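Local coordinates for protein aldolase (Klebsiella pneumoniae, PDB 6VOQ) that belongs to the class II aldolase and adducin family, whose alpha/beta fold here carries a bound zinc ion, at residues 42-47 with 55-60. Numbering follows the deposited sequence.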
ATOM      1  N   ALA A  42      15.738  18.289  15.271  1.00 32.89           N
ATOM      2  CA  ALA A  42      14.796  18.341  14.164  1.00 34.52           C
ATOM      3  C   ALA A  42      15.450  17.799  12.903  1.00 37.50           C
ATOM      4  O   ALA A  42      16.675  17.783  12.774  1.00 37.12           O
ATOM      5  CB  ALA A  42      14.288  19.772  13.918  1.00 33.16           C
ATOM      6  N   THR A  43      14.608  17.349  11.973  1.00 30.81           N
ATOM      7  CA  THR A  43      15.099  16.872  10.694  1.00 26.81           C
ATOM      8  C   THR A  43      15.518  18.057   9.827  1.00 31.20           C
ATOM      9  O   THR A  43      14.854  19.097   9.827  1.00 32.43           O
ATOM     10  CB  THR A  43      14.036  16.030   9.973  1.00 28.04           C
ATOM     11  OG1 THR A  43      12.863  16.810   9.749  1.00 28.75           O
ATOM     12  CG2 THR A  43      13.650  14.829  10.805  1.00 24.93           C
ATOM     13  N   PRO A  44      16.618  17.946   9.095  1.00 41.59           N
ATOM     14  CA  PRO A  44      17.161  19.120   8.405  1.00 38.45           C
ATOM     15  C   PRO A  44      16.343  19.480   7.173  1.00 40.28           C
ATOM     16  O   PRO A  44      15.449  18.752   6.733  1.00 43.20           O
ATOM     17  CB  PRO A  44      18.586  18.691   8.045  1.00 40.43           C
ATOM     18  CG  PRO A  44      18.528  17.206   7.975  1.00 38.17           C
ATOM     19  CD  PRO A  44      17.503  16.771   8.987  1.00 37.92           C
ATOM     20  N   THR A  45      16.658  20.649   6.627  1.00 41.84           N
ATOM     21  CA  THR A  45      15.977  21.154   5.441  1.00 42.21           C
ATOM     22  C   THR A  45      16.220  20.245   4.236  1.00 52.18           C
ATOM     23  O   THR A  45      17.236  19.551   4.145  1.00 54.83           O
ATOM     24  CB  THR A  45      16.449  22.578   5.134  1.00 39.99           C
ATOM     25  OG1 THR A  45      15.697  23.120   4.047  1.00 42.55           O
ATOM     26  CG2 THR A  45      17.939  22.595   4.781  1.00 50.74           C
ATOM     27  N   GLY A  46      15.259  20.242   3.313  1.00 57.57           N
ATOM     28  CA  GLY A  46      15.384  19.494   2.077  1.00 68.28           C
ATOM     29  C   GLY A  46      15.712  18.029   2.273  1.00 73.75           C
ATOM     30  O   GLY A  46      16.310  17.389   1.401  1.00 84.44           O
ATOM     31  N   ALA A  47      15.324  17.489   3.421  1.00 66.45           N
ATOM     32  CA  ALA A  47      15.647  16.125   3.796  1.00 60.14           C
ATOM     33  C   ALA A  47      14.540  15.170   3.374  1.00 60.40           C
ATOM     34  O   ALA A  47      13.394  15.564   3.139  1.00 64.51           O
ATOM     35  CB  ALA A  47      15.878  16.019   5.303  1.00 52.41           C
ATOM     36  N   GLN A  55      23.913  11.970  12.667  1.00 44.46           N
ATOM     37  CA  GLN A  55      24.983  12.887  12.955  1.00 45.42           C
ATOM     38  C   GLN A  55      24.700  14.308  12.507  1.00 48.87           C
ATOM     39  O   GLN A  55      25.276  15.234  13.082  1.00 46.51           O
ATOM     40  CB  GLN A  55      26.243  12.357  12.294  1.00 51.91           C
ATOM     41  CG  GLN A  55      26.993  11.448  13.226  1.00 63.25           C
ATOM     42  CD  GLN A  55      27.124  12.124  14.584  1.00 86.39           C
ATOM     43  OE1 GLN A  55      28.081  12.853  14.852  1.00102.91           O
ATOM     44  NE2 GLN A  55      26.068  11.978  15.408  1.00 91.52           N
ATOM     45  N   ARG A  56      23.810  14.512  11.540  1.00 45.50           N
ATOM     46  CA  ARG A  56      23.590  15.820  10.940  1.00 47.53           C
ATOM     47  C   ARG A  56      22.189  16.364  11.196  1.00 39.28           C
ATOM     48  O   ARG A  56      21.820  17.399  10.629  1.00 40.43           O
ATOM     49  CB  ARG A  56      23.886  15.733   9.445  1.00 55.04           C
ATOM     50  CG  ARG A  56      25.385  15.714   9.172  1.00 63.88           C
ATOM     51  CD  ARG A  56      25.711  15.019   7.869  1.00 83.30           C
ATOM     52  NE  ARG A  56      24.844  15.481   6.790  1.00 94.77           N
ATOM     53  CZ  ARG A  56      25.074  16.562   6.050  1.00 98.97           C
ATOM     54  NH1 ARG A  56      26.158  17.298   6.265  1.00104.94           N
ATOM     55  NH2 ARG A  56      24.222  16.903   5.090  1.00 93.91           N
ATOM     56  N   LEU A  57      21.410  15.706  12.047  1.00 36.17           N
ATOM     57  CA  LEU A  57      20.114  16.246  12.424  1.00 36.80           C
ATOM     58  C   LEU A  57      20.299  17.609  13.078  1.00 40.70           C
ATOM     59  O   LEU A  57      21.251  17.835  13.829  1.00 45.25           O
ATOM     60  CB  LEU A  57      19.391  15.287  13.366  1.00 28.59           C
ATOM     61  CG  LEU A  57      19.046  13.906  12.810  1.00 36.80           C
ATOM     62  CD1 LEU A  57      18.735  12.972  13.958  1.00 32.21           C
ATOM     63  CD2 LEU A  57      17.867  13.964  11.836  1.00 33.43           C
ATOM     64  N   SER A  58      19.398  18.529  12.761  1.00 40.67           N
ATOM     65  CA  SER A  58      19.524  19.892  13.244  1.00 32.64           C
ATOM     66  C   SER A  58      19.244  19.971  14.734  1.00 34.18           C
ATOM     67  O   SER A  58      18.435  19.217  15.281  1.00 34.12           O
ATOM     68  CB  SER A  58      18.554  20.804  12.507  1.00 30.35           C
ATOM     69  OG  SER A  58      18.421  20.391  11.162  1.00 41.82           O
ATOM     70  N   VAL A  59      19.915  20.913  15.387  1.00 35.67           N
ATOM     71  CA  VAL A  59      19.594  21.302  16.751  1.00 33.56           C
ATOM     72  C   VAL A  59      19.397  22.812  16.762  1.00 38.15           C
ATOM     73  O   VAL A  59      20.276  23.563  16.323  1.00 42.85           O
ATOM     74  CB  VAL A  59      20.680  20.884  17.752  1.00 35.73           C
ATOM     75  CG1 VAL A  59      20.331  21.400  19.126  1.00 33.10           C
ATOM     76  CG2 VAL A  59      20.832  19.382  17.769  1.00 31.54           C
ATOM     77  N   VAL A  60      18.250  23.252  17.265  1.00 38.28           N
ATOM     78  CA  VAL A  60      17.870  24.658  17.304  1.00 43.10           C
ATOM     79  C   VAL A  60      17.242  24.935  18.669  1.00 42.04           C
ATOM     80  O   VAL A  60      16.665  24.040  19.294  1.00 47.33           O
ATOM     81  CB  VAL A  60      16.902  24.984  16.134  1.00 48.34           C
ATOM     82  CG1 VAL A  60      15.721  24.037  16.140  1.00 52.55           C
ATOM     83  CG2 VAL A  60      16.434  26.419  16.173  1.00 55.70           C
TER
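Ala42 and Ser58 face each other as a hydrogen-bonded antiparallel pair, a compact example of how two strands joined by a loop hold together where they meet. The amide N of Ala42 donates to O of Ser58 over 2.9 Å, a fairly straight bond (157° at the hydrogen). The return bond, from Ser58 N to Ala42 O, is short at 2.8 Å but weak, because its N-H is bent to 128°. Beyond this pair the chains splay apart, 42-47 into a type II turn from Pro44 to Ala47 and 55-60 back into a 3-10 segment.

The side chains meet through Pro44. Its ring lies across the Leu57 side chain in a nonpolar contact, its CD 4.0 Å from Leu57 CD2, and Met11 of helix 4-20 touches both Leu57 and Thr43. Further along the same ring face, at the CB end, Pro44 CB lies 3.6 Å from Ser58 OG. A chi1 of -35° sets that hydroxyl beside its own backbone N and against Pro44, 3.3 Å from Pro44 CA. Ser58 OG touches the proline without bonding to it; its hydrogen bond is to O of Asp70.

Charge enters at the margin, where Arg56 NH2 forms a salt bridge with Asp70 OD2. Thr43 turns its CB away from 55-60 and bonds through OG1 to Leu31 N, its side chain about 10 Å from the zinc ion. The whole is a beta-loop-beta connection between antiparallel neighbours 40-42 and 58-60, toward one edge of the mixed central sheet of the class II aldolase fold.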